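Local coordinates for protein glucanase (Clostridium thermocellum, PDB 5GXX) that probably hydrolyses internal beta-1,4-glucosidic bonds of cellulose as a family 9 endoglucanase of the cellulosome, with a cellulose-binding module joined to its catalytic domain, at residues F448-I453 with L466-S471; R364-T369 with E378-V383; V383-L388 with F437-Q442. The protein carries 1 engineered substitution. All blocks are in the same frame, centred on the assembly; numbering follows the deposited sequence.

Along the chain the order is interaction 2, interaction 3, interaction 1. Interaction 2 lies in the family 9 catalytic domain; interaction 3 joins that domain to the loop leading from helix 412-429 towards strand 447-456. Their centres are about 11 Å apart; they share Val383, and His382 hydrogen-bonds to Glu441. Strands 447-456 and 460-469 form the hairpin of interaction 1 in the cellulose-binding domain. Interaction 1 lies about 20 Å from interaction 2, centre to centre, yet touches it where Arg381 NH2 meets Arg470 O; from interaction 3 its nearest atoms are about 10 Å away. The series thus runs from catalytic domain to binding module, across a junction where the two touch.

Interaction 1: F448-I453 with L466-S471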
loop_
_atom_site.group_PDB
_atom_site.type_symbol
_atom_site.label_atom_id
_atom_site.label_comp_id
_atom_site.label_asym_id
_atom_site.label_seq_id
_atom_site.Cartn_x
_atom_site.Cartn_y
_atom_site.Cartn_z
ATOM N N PHE A 448 1.605 -13.089 -22.476
ATOM C CA PHE A 448 2.851 -13.784 -22.182
ATOM C C PHE A 448 3.105 -13.775 -20.681
ATOM O O PHE A 448 2.577 -12.921 -19.970
ATOM C CB PHE A 448 4.018 -13.118 -22.923
ATOM C CG PHE A 448 4.172 -11.659 -22.624
ATOM C CD1 PHE A 448 4.995 -11.235 -21.587
ATOM C CD2 PHE A 448 3.533 -10.710 -23.412
ATOM C CE1 PHE A 448 5.147 -9.886 -21.307
ATOM C CE2 PHE A 448 3.683 -9.365 -23.142
ATOM C CZ PHE A 448 4.499 -8.951 -22.091
ATOM N N VAL A 449 3.926 -14.709 -20.221
ATOM C CA VAL A 449 4.418 -14.677 -18.843
ATOM C C VAL A 449 5.784 -14.002 -18.721
ATOM O O VAL A 449 6.684 -14.248 -19.534
ATOM C CB VAL A 449 4.530 -16.102 -18.292
ATOM C CG1 VAL A 449 5.191 -16.093 -16.919
ATOM C CG2 VAL A 449 3.160 -16.742 -18.252
ATOM N N GLU A 450 5.925 -13.176 -17.687
ATOM C CA GLU A 450 7.221 -12.740 -17.205
ATOM C C GLU A 450 7.469 -13.537 -15.927
ATOM O O GLU A 450 6.586 -13.613 -15.077
ATOM C CB GLU A 450 7.215 -11.254 -16.861
ATOM C CG GLU A 450 6.862 -10.334 -18.029
ATOM C CD GLU A 450 6.678 -8.893 -17.592
ATOM O OE1 GLU A 450 5.727 -8.604 -16.830
ATOM O OE2 GLU A 450 7.493 -8.046 -18.024
ATOM N N ALA A 451 8.658 -14.120 -15.793
ATOM C CA ALA A 451 8.963 -14.947 -14.622
ATOM C C ALA A 451 10.358 -14.692 -14.078
ATOM O O ALA A 451 11.213 -14.160 -14.774
ATOM C CB ALA A 451 8.787 -16.421 -14.955
ATOM N N ALA A 452 10.559 -15.043 -12.809
ATOM C CA ALA A 452 11.845 -14.936 -12.139
ATOM C C ALA A 452 11.918 -16.056 -11.114
ATOM O O ALA A 452 10.897 -16.542 -10.604
ATOM C CB ALA A 452 12.014 -13.580 -11.462
ATOM N N ILE A 453 13.148 -16.480 -10.841
ATOM C CA ILE A 453 13.397 -17.355 -9.703
ATOM C C ILE A 453 13.226 -16.500 -8.454
ATOM O O ILE A 453 13.977 -15.542 -8.228
ATOM C CB ILE A 453 14.797 -17.973 -9.761
ATOM C CG1 ILE A 453 14.939 -18.806 -11.031
ATOM C CG2 ILE A 453 15.040 -18.815 -8.509
ATOM C CD1 ILE A 453 16.373 -18.950 -11.514
ATOM N N LEU A 466 4.177 -13.427 -13.701
ATOM C CA LEU A 466 3.209 -12.394 -14.044
ATOM C C LEU A 466 2.608 -12.740 -15.397
ATOM O O LEU A 466 3.306 -12.706 -16.407
ATOM C CB LEU A 466 3.907 -11.035 -14.143
ATOM C CG LEU A 466 3.890 -10.207 -12.855
ATOM C CD1 LEU A 466 4.703 -10.853 -11.730
ATOM C CD2 LEU A 466 4.424 -8.808 -13.194
ATOM N N LEU A 467 1.327 -13.098 -15.403
ATOM C CA LEU A 467 0.630 -13.357 -16.672
ATOM C C LEU A 467 0.109 -12.020 -17.201
ATOM O O LEU A 467 -0.720 -11.361 -16.564
ATOM C CB LEU A 467 -0.511 -14.356 -16.485
ATOM C CG LEU A 467 -1.316 -14.634 -17.768
ATOM C CD1 LEU A 467 -0.457 -15.188 -18.902
ATOM C CD2 LEU A 467 -2.495 -15.559 -17.484
ATOM N N ASN A 468 0.627 -11.632 -18.361
ATOM C CA ASN A 468 0.414 -10.314 -18.963
ATOM C C ASN A 468 -0.677 -10.302 -20.039
ATOM O O ASN A 468 -0.722 -11.179 -20.895
ATOM C CB ASN A 468 1.706 -9.817 -19.628
ATOM C CG ASN A 468 2.711 -9.249 -18.645
ATOM O OD1 ASN A 468 2.978 -8.048 -18.645
ATOM N ND2 ASN A 468 3.323 -10.114 -17.840
ATOM N N ASN A 469 -1.510 -9.267 -20.010
ATOM C CA ASN A 469 -2.319 -8.864 -21.165
ATOM C C ASN A 469 -1.944 -7.454 -21.598
ATOM O O ASN A 469 -2.442 -6.466 -21.045
ATOM C CB ASN A 469 -3.816 -8.921 -20.835
ATOM C CG ASN A 469 -4.705 -8.512 -22.011
ATOM O OD1 ASN A 469 -4.215 -8.070 -23.052
ATOM N ND2 ASN A 469 -6.017 -8.617 -21.832
ATOM N N ARG A 470 -1.071 -7.395 -22.599
ATOM C CA ARG A 470 -0.688 -6.139 -23.246
ATOM C C ARG A 470 -1.189 -6.157 -24.686
ATOM O O ARG A 470 -0.522 -5.680 -25.616
ATOM C CB ARG A 470 0.814 -5.895 -23.169
ATOM C CG ARG A 470 1.413 -6.069 -21.772
ATOM C CD ARG A 470 2.863 -5.625 -21.774
ATOM N NE ARG A 470 3.516 -6.067 -20.544
ATOM C CZ ARG A 470 4.797 -5.874 -20.237
ATOM N NH1 ARG A 470 5.600 -5.185 -21.041
ATOM N NH2 ARG A 470 5.262 -6.351 -19.087
ATOM N N SER A 471 -2.375 -6.722 -24.872
ATOM C CA SER A 471 -2.961 -6.804 -26.221
ATOM C C SER A 471 -3.183 -5.447 -26.879
ATOM O O SER A 471 -3.376 -4.446 -26.196
ATOM C CB SER A 471 -4.261 -7.614 -26.211
ATOM O OG SER A 471 -5.242 -7.026 -25.364
#
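Phe448, Val449 and Glu450 pair with Asn468, Leu467 and Leu466 in an antiparallel beta hairpin of the cellulose-binding domain, formed by strands 447-456 and 460-469. Glu450 and Leu466 form a hydrogen-bonded pair, with Leu466 N to Glu450 O at 2.8 Å; Asn468 N likewise donates to Phe448 O, but the return bond from Phe448 N to Asn468 O is weak. On the sheet face carrying Phe448, Glu450 and Asn468, the asparagine links the other side chains. Its CB sits over the centre of the Phe448 ring, 3.8 Å from the centroid, in a CH-pi contact. Phe448 CG stands between the backbone N and the carbonyl carbon (chi1 56°), which puts the ring against Asn468. CG of Asn468 lies over the CE1 side of that face, and the amide is stacked almost parallel to the ring, the planes 11° apart. ND2 donates to Glu450 OE1 at 3.0 Å, reaching it from above the carboxylate plane, and also to Leu466 O. OD1 is gripped side-on by Arg470, which reaches back on an extended chain: NE lies 2.8 Å and NH2 2.9 Å from it, both on the same face of the amide. Phe448 CZ touches one face of the guanidinium, and Lys582 adds a cation-pi contact to the ring. Arg470 NH2 forms a salt bridge to Glu450 OE2 at 3.0 Å, with the carboxylate and guanidinium planes nearly perpendicular.

Interaction 2: R364-T369 with E378-V383; sequences RTAHGT and EKHRHV
The C-terminal end of the short helix 364-367, following the Arg-Pro-His-His-Arg sequence characteristic of family 9 glycoside hydrolases, presents Ala366 and His367 to the loop 378-383. Three successive carbonyls at and just past the helix end find donors in that loop. Ala366 O accepts from His382 N at 3.0 Å, His367 O from Arg381 N at 2.9 Å in a straight bond (168° at the hydrogen), and Gly368 O from Arg381 NH1, also at 2.9 Å. Gly368 leaves the helix with positive phi. A bend at chi3 (100°) turns the Arg381 chain so that Gly368 O lies at the edge of the guanidinium, near its plane; NH2 has Asp444 and Arg470 O as partners. The His380 ring lies across the helix end, with His367 CA over its centre at 3.8 Å from the centroid; its NE2 bonds to Pro361 O. The His367 ring meets that of His380 obliquely and is tied through NE2 to Pro377 O. A water accepts from Arg381 NH1 at 2.9 Å and lies within reach of Thr369 O. His382 is fixed by Glu441 and Ser472, and its edge faces the helix: CD2 lies 3.2 Å from Thr365 O.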
loop_
_atom_site.group_PDB
_atom_site.type_symbol
_atom_site.label_atom_id
_atom_site.label_comp_id
_atom_site.label_asym_id
_atom_site.label_seq_id
_atom_site.Cartn_x
_atom_site.Cartn_y
_atom_site.Cartn_z
ATOM N N ARG A 364 -5.289 7.722 -27.686
ATOM C CA ARG A 364 -5.117 6.596 -26.766
ATOM C C ARG A 364 -5.017 5.235 -27.449
ATOM O O ARG A 364 -4.111 4.444 -27.173
ATOM C CB ARG A 364 -6.305 6.582 -25.801
ATOM C CG ARG A 364 -6.159 7.609 -24.684
ATOM C CD ARG A 364 -7.512 7.896 -24.066
ATOM N NE ARG A 364 -7.516 8.929 -23.025
ATOM C CZ ARG A 364 -7.588 10.235 -23.269
ATOM N NH1 ARG A 364 -7.643 10.695 -24.514
ATOM N NH2 ARG A 364 -7.570 11.104 -22.259
ATOM N N THR A 365 -5.949 4.983 -28.357
ATOM C CA THR A 365 -6.025 3.652 -28.933
ATOM C C THR A 365 -4.942 3.447 -29.977
ATOM O O THR A 365 -4.418 2.332 -30.085
ATOM C CB THR A 365 -7.441 3.349 -29.443
ATOM O OG1 THR A 365 -8.351 3.438 -28.338
ATOM C CG2 THR A 365 -7.546 1.927 -29.999
ATOM N N ALA A 366 -4.525 4.513 -30.660
ATOM C CA ALA A 366 -3.400 4.361 -31.589
ATOM C C ALA A 366 -2.084 4.132 -30.852
ATOM O O ALA A 366 -1.170 3.478 -31.363
ATOM C CB ALA A 366 -3.279 5.569 -32.505
ATOM N N HIS A 367 -1.979 4.677 -29.643
ATOM C CA HIS A 367 -0.801 4.526 -28.802
ATOM C C HIS A 367 -0.617 3.076 -28.356
ATOM O O HIS A 367 0.461 2.505 -28.556
ATOM C CB HIS A 367 -0.917 5.483 -27.614
ATOM C CG HIS A 367 0.213 5.393 -26.638
ATOM N ND1 HIS A 367 0.040 5.619 -25.287
ATOM C CD2 HIS A 367 1.524 5.094 -26.806
ATOM C CE1 HIS A 367 1.199 5.470 -24.668
ATOM N NE2 HIS A 367 2.115 5.152 -25.568
ATOM N N GLY A 368 -1.655 2.521 -27.738
ATOM C CA GLY A 368 -1.619 1.132 -27.305
ATOM C C GLY A 368 -0.866 0.896 -26.007
ATOM O O GLY A 368 -0.032 -0.002 -25.938
ATOM N N THR A 369 -1.139 1.695 -24.978
ATOM C CA THR A 369 -0.582 1.372 -23.674
ATOM C C THR A 369 -1.272 0.182 -22.992
ATOM O O THR A 369 -2.338 -0.292 -23.406
ATOM C CB THR A 369 -0.562 2.600 -22.755
ATOM O OG1 THR A 369 0.284 2.327 -21.632
ATOM C CG2 THR A 369 -1.975 2.925 -22.289
ATOM N N GLU A 378 7.009 4.050 -25.543
ATOM C CA GLU A 378 7.576 5.318 -25.994
ATOM C C GLU A 378 7.309 5.613 -27.467
ATOM O O GLU A 378 7.401 6.766 -27.896
ATOM C CB GLU A 378 9.071 5.399 -25.683
ATOM C CG GLU A 378 9.919 4.378 -26.408
ATOM C CD GLU A 378 11.410 4.551 -26.162
ATOM O OE1 GLU A 378 11.801 5.115 -25.115
ATOM O OE2 GLU A 378 12.187 4.114 -27.041
ATOM N N LYS A 379 6.989 4.572 -28.231
ATOM C CA LYS A 379 6.534 4.703 -29.617
ATOM C C LYS A 379 5.119 4.169 -29.719
ATOM O O LYS A 379 4.771 3.188 -29.059
ATOM C CB LYS A 379 7.440 3.918 -30.578
ATOM C CG LYS A 379 8.822 4.521 -30.732
ATOM C CD LYS A 379 9.730 3.607 -31.549
ATOM C CE LYS A 379 11.139 4.192 -31.638
ATOM N NZ LYS A 379 11.253 5.257 -32.678
ATOM N N HIS A 380 4.293 4.816 -30.535
ATOM C CA HIS A 380 2.935 4.303 -30.763
ATOM C C HIS A 380 2.995 2.923 -31.412
ATOM O O HIS A 380 3.795 2.662 -32.328
ATOM C CB HIS A 380 2.149 5.204 -31.717
ATOM C CG HIS A 380 1.566 6.411 -31.056
ATOM N ND1 HIS A 380 2.159 7.003 -29.962
ATOM C CD2 HIS A 380 0.445 7.122 -31.319
ATOM C CE1 HIS A 380 1.442 8.051 -29.594
ATOM N NE2 HIS A 380 0.397 8.143 -30.398
ATOM N N ARG A 381 2.096 2.052 -30.967
ATOM C CA ARG A 381 2.003 0.720 -31.556
ATOM C C ARG A 381 1.265 0.690 -32.891
ATOM O O ARG A 381 1.472 -0.245 -33.676
ATOM C CB ARG A 381 1.405 -0.268 -30.555
ATOM C CG ARG A 381 2.382 -0.507 -29.404
ATOM C CD ARG A 381 1.703 -1.170 -28.203
ATOM N NE ARG A 381 1.919 -2.602 -28.098
ATOM C CZ ARG A 381 1.306 -3.376 -27.204
ATOM N NH1 ARG A 381 0.396 -2.874 -26.377
ATOM N NH2 ARG A 381 1.569 -4.674 -27.180
ATOM N N HIS A 382 0.454 1.717 -33.155
ATOM C CA HIS A 382 -0.369 1.777 -34.367
ATOM C C HIS A 382 -0.212 3.077 -35.123
ATOM O O HIS A 382 0.142 4.091 -34.533
ATOM C CB HIS A 382 -1.844 1.562 -34.041
ATOM C CG HIS A 382 -2.055 0.417 -33.104
ATOM N ND1 HIS A 382 -1.706 -0.874 -33.444
ATOM C CD2 HIS A 382 -2.494 0.375 -31.823
ATOM C CE1 HIS A 382 -1.928 -1.663 -32.404
ATOM N NE2 HIS A 382 -2.438 -0.937 -31.420
ATOM N N VAL A 383 -0.496 3.025 -36.424
ATOM C CA VAL A 383 -0.391 4.214 -37.273
ATOM C C VAL A 383 -1.773 4.815 -37.460
ATOM O O VAL A 383 -2.646 4.188 -38.051
ATOM C CB VAL A 383 0.173 3.893 -38.665
ATOM C CG1 VAL A 383 0.368 5.169 -39.487
ATOM C CG2 VAL A 383 1.501 3.182 -38.509
HETATM O O HOH W 1 -1.666 -3.088 -24.300
#

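Interaction 3: V383-L388 with F437-Q442; sequences VLYGAL and FPPPEQ
Tyr385 and Phe437 form the aromatic pair at the centre of this surface contact between two loops, one within the catalytic domain and the other leading from helix 412-429 towards the cellulose-binding domain. The pair is T-shaped: the edge of Phe437 points at the face of Tyr385, with centroids 4.9 Å apart and planes at 77°. Phe437 CG, anti to the backbone N (chi1 173°), carries that edge to the tyrosine. Phe437 CE1 sits over the middle of the tyrosine ring, 3.6 Å from Tyr385 CG, while Val383 CG1 lies over the opposite face, so the ring is held between them. Phe437 is itself met edge-to-face by Tyr16 of helix 7-20.

Prolines supply the other apolar contacts. Pro438, which follows a cis peptide bond, brings CB to 4.2 Å from Tyr385 CE2, and Pro439 CD lies 4.3 Å from Tyr385 CZ.

Polar links flank this cluster. Val383 N donates to Glu441 OE2 at 3.0 Å, meeting it from above the carboxylate plane. The other oxygen, OE1, takes bonds from His382 ND1 and Trp473 NE1. A water lies in the plane of the Tyr385 ring, 2.7 Å from OH, and donates to Pro439 O at 3.1 Å. With both carboxylate oxygens taking N-H donors, Glu441 probably stays ionised; together with the Tyr385-Phe437 pair, this is consistent with fixing the proline-rich run against the catalytic domain.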
loop_
_atom_site.group_PDB
_atom_site.type_symbol
_atom_site.label_atom_id
_atom_site.label_comp_id
_atom_site.label_asym_id
_atom_site.label_seq_id
_atom_site.Cartn_x
_atom_site.Cartn_y
_atom_site.Cartn_z
ATOM N N VAL A 383 -0.496 3.025 -36.424
ATOM C CA VAL A 383 -0.391 4.214 -37.273
ATOM C C VAL A 383 -1.773 4.815 -37.460
ATOM O O VAL A 383 -2.646 4.188 -38.051
ATOM C CB VAL A 383 0.173 3.893 -38.665
ATOM C CG1 VAL A 383 0.368 5.169 -39.487
ATOM C CG2 VAL A 383 1.501 3.182 -38.509
ATOM N N LEU A 384 -1.971 6.024 -36.944
ATOM C CA LEU A 384 -3.260 6.713 -37.081
ATOM C C LEU A 384 -3.324 7.444 -38.435
ATOM O O LEU A 384 -3.388 8.683 -38.534
ATOM C CB LEU A 384 -3.468 7.688 -35.906
ATOM C CG LEU A 384 -4.847 8.342 -35.789
ATOM C CD1 LEU A 384 -5.943 7.372 -35.332
ATOM C CD2 LEU A 384 -4.746 9.488 -34.777
ATOM N N TYR A 385 -3.351 6.655 -39.502
ATOM C CA TYR A 385 -3.267 7.243 -40.832
ATOM C C TYR A 385 -4.312 8.311 -41.048
ATOM O O TYR A 385 -5.520 8.136 -40.768
ATOM C CB TYR A 385 -3.446 6.219 -41.961
ATOM C CG TYR A 385 -2.280 5.289 -42.181
ATOM C CD1 TYR A 385 -1.126 5.724 -42.843
ATOM C CD2 TYR A 385 -2.349 3.965 -41.759
ATOM C CE1 TYR A 385 -0.063 4.857 -43.061
ATOM C CE2 TYR A 385 -1.286 3.093 -41.983
ATOM C CZ TYR A 385 -0.148 3.543 -42.626
ATOM O OH TYR A 385 0.888 2.659 -42.831
ATOM N N GLY A 386 -3.823 9.406 -41.627
ATOM C CA GLY A 386 -4.731 10.448 -42.073
ATOM C C GLY A 386 -5.106 11.530 -41.082
ATOM O O GLY A 386 -5.754 12.504 -41.459
ATOM N N ALA A 387 -4.754 11.352 -39.812
ATOM C CA ALA A 387 -5.131 12.332 -38.800
ATOM C C ALA A 387 -4.383 13.644 -38.977
ATOM O O ALA A 387 -3.154 13.657 -38.911
ATOM C CB ALA A 387 -4.876 11.767 -37.399
ATOM N N LEU A 388 -5.144 14.723 -39.175
ATOM C CA LEU A 388 -4.579 16.083 -39.169
ATOM C C LEU A 388 -4.369 16.507 -37.721
ATOM O O LEU A 388 -5.345 16.597 -36.974
ATOM C CB LEU A 388 -5.496 17.069 -39.889
ATOM C CG LEU A 388 -5.009 18.524 -39.983
ATOM C CD1 LEU A 388 -3.784 18.646 -40.899
ATOM C CD2 LEU A 388 -6.133 19.353 -40.550
ATOM N N PHE A 437 -3.320 -0.557 -49.265
ATOM C CA PHE A 437 -3.477 0.276 -48.073
ATOM C C PHE A 437 -4.641 -0.191 -47.191
ATOM O O PHE A 437 -5.734 -0.479 -47.689
ATOM C CB PHE A 437 -3.592 1.765 -48.455
ATOM C CG PHE A 437 -3.929 2.644 -47.286
ATOM C CD1 PHE A 437 -2.940 3.085 -46.423
ATOM C CD2 PHE A 437 -5.257 2.935 -47.003
ATOM C CE1 PHE A 437 -3.269 3.867 -45.305
ATOM C CE2 PHE A 437 -5.592 3.672 -45.870
ATOM C CZ PHE A 437 -4.606 4.144 -45.033
ATOM N N PRO A 438 -4.421 -0.307 -45.869
ATOM C CA PRO A 438 -3.191 -0.095 -45.115
ATOM C C PRO A 438 -2.335 -1.360 -45.112
ATOM O O PRO A 438 -2.888 -2.456 -45.133
ATOM C CB PRO A 438 -3.707 0.165 -43.701
ATOM C CG PRO A 438 -4.938 -0.694 -43.629
ATOM C CD PRO A 438 -5.573 -0.545 -44.980
ATOM N N PRO A 439 -1.004 -1.208 -45.065
ATOM C CA PRO A 439 -0.079 -2.323 -44.940
ATOM C C PRO A 439 -0.122 -2.873 -43.516
ATOM O O PRO A 439 -0.445 -2.131 -42.581
ATOM C CB PRO A 439 1.278 -1.677 -45.222
ATOM C CG PRO A 439 1.115 -0.269 -44.805
ATOM C CD PRO A 439 -0.301 0.084 -45.145
ATOM N N PRO A 440 0.174 -4.170 -43.353
ATOM C CA PRO A 440 0.104 -4.791 -42.032
ATOM C C PRO A 440 1.171 -4.214 -41.112
ATOM O O PRO A 440 2.274 -3.885 -41.548
ATOM C CB PRO A 440 0.361 -6.281 -42.305
ATOM C CG PRO A 440 0.218 -6.454 -43.779
ATOM C CD PRO A 440 0.533 -5.130 -44.411
ATOM N N GLU A 441 0.831 -4.084 -39.833
ATOM C CA GLU A 441 1.764 -3.576 -38.837
ATOM C C GLU A 441 2.676 -4.674 -38.305
ATOM O O GLU A 441 2.292 -5.843 -38.261
ATOM C CB GLU A 441 0.990 -2.958 -37.663
ATOM C CG GLU A 441 0.344 -1.638 -38.060
ATOM C CD GLU A 441 -0.465 -0.964 -36.954
ATOM O OE1 GLU A 441 -0.684 -1.536 -35.861
ATOM O OE2 GLU A 441 -0.893 0.182 -37.184
ATOM N N GLN A 442 3.879 -4.267 -37.912
ATOM C CA GLN A 442 4.747 -5.084 -37.071
ATOM C C GLN A 442 4.122 -5.168 -35.684
ATOM O O GLN A 442 3.868 -4.144 -35.054
ATOM C CB GLN A 442 6.133 -4.433 -36.977
ATOM C CG GLN A 442 7.148 -5.193 -36.124
ATOM C CD GLN A 442 7.353 -6.629 -36.573
ATOM O OE1 GLN A 442 7.090 -7.568 -35.818
ATOM N NE2 GLN A 442 7.812 -6.808 -37.810
HETATM O O HOH W 2 0.739 0.441 -41.324
#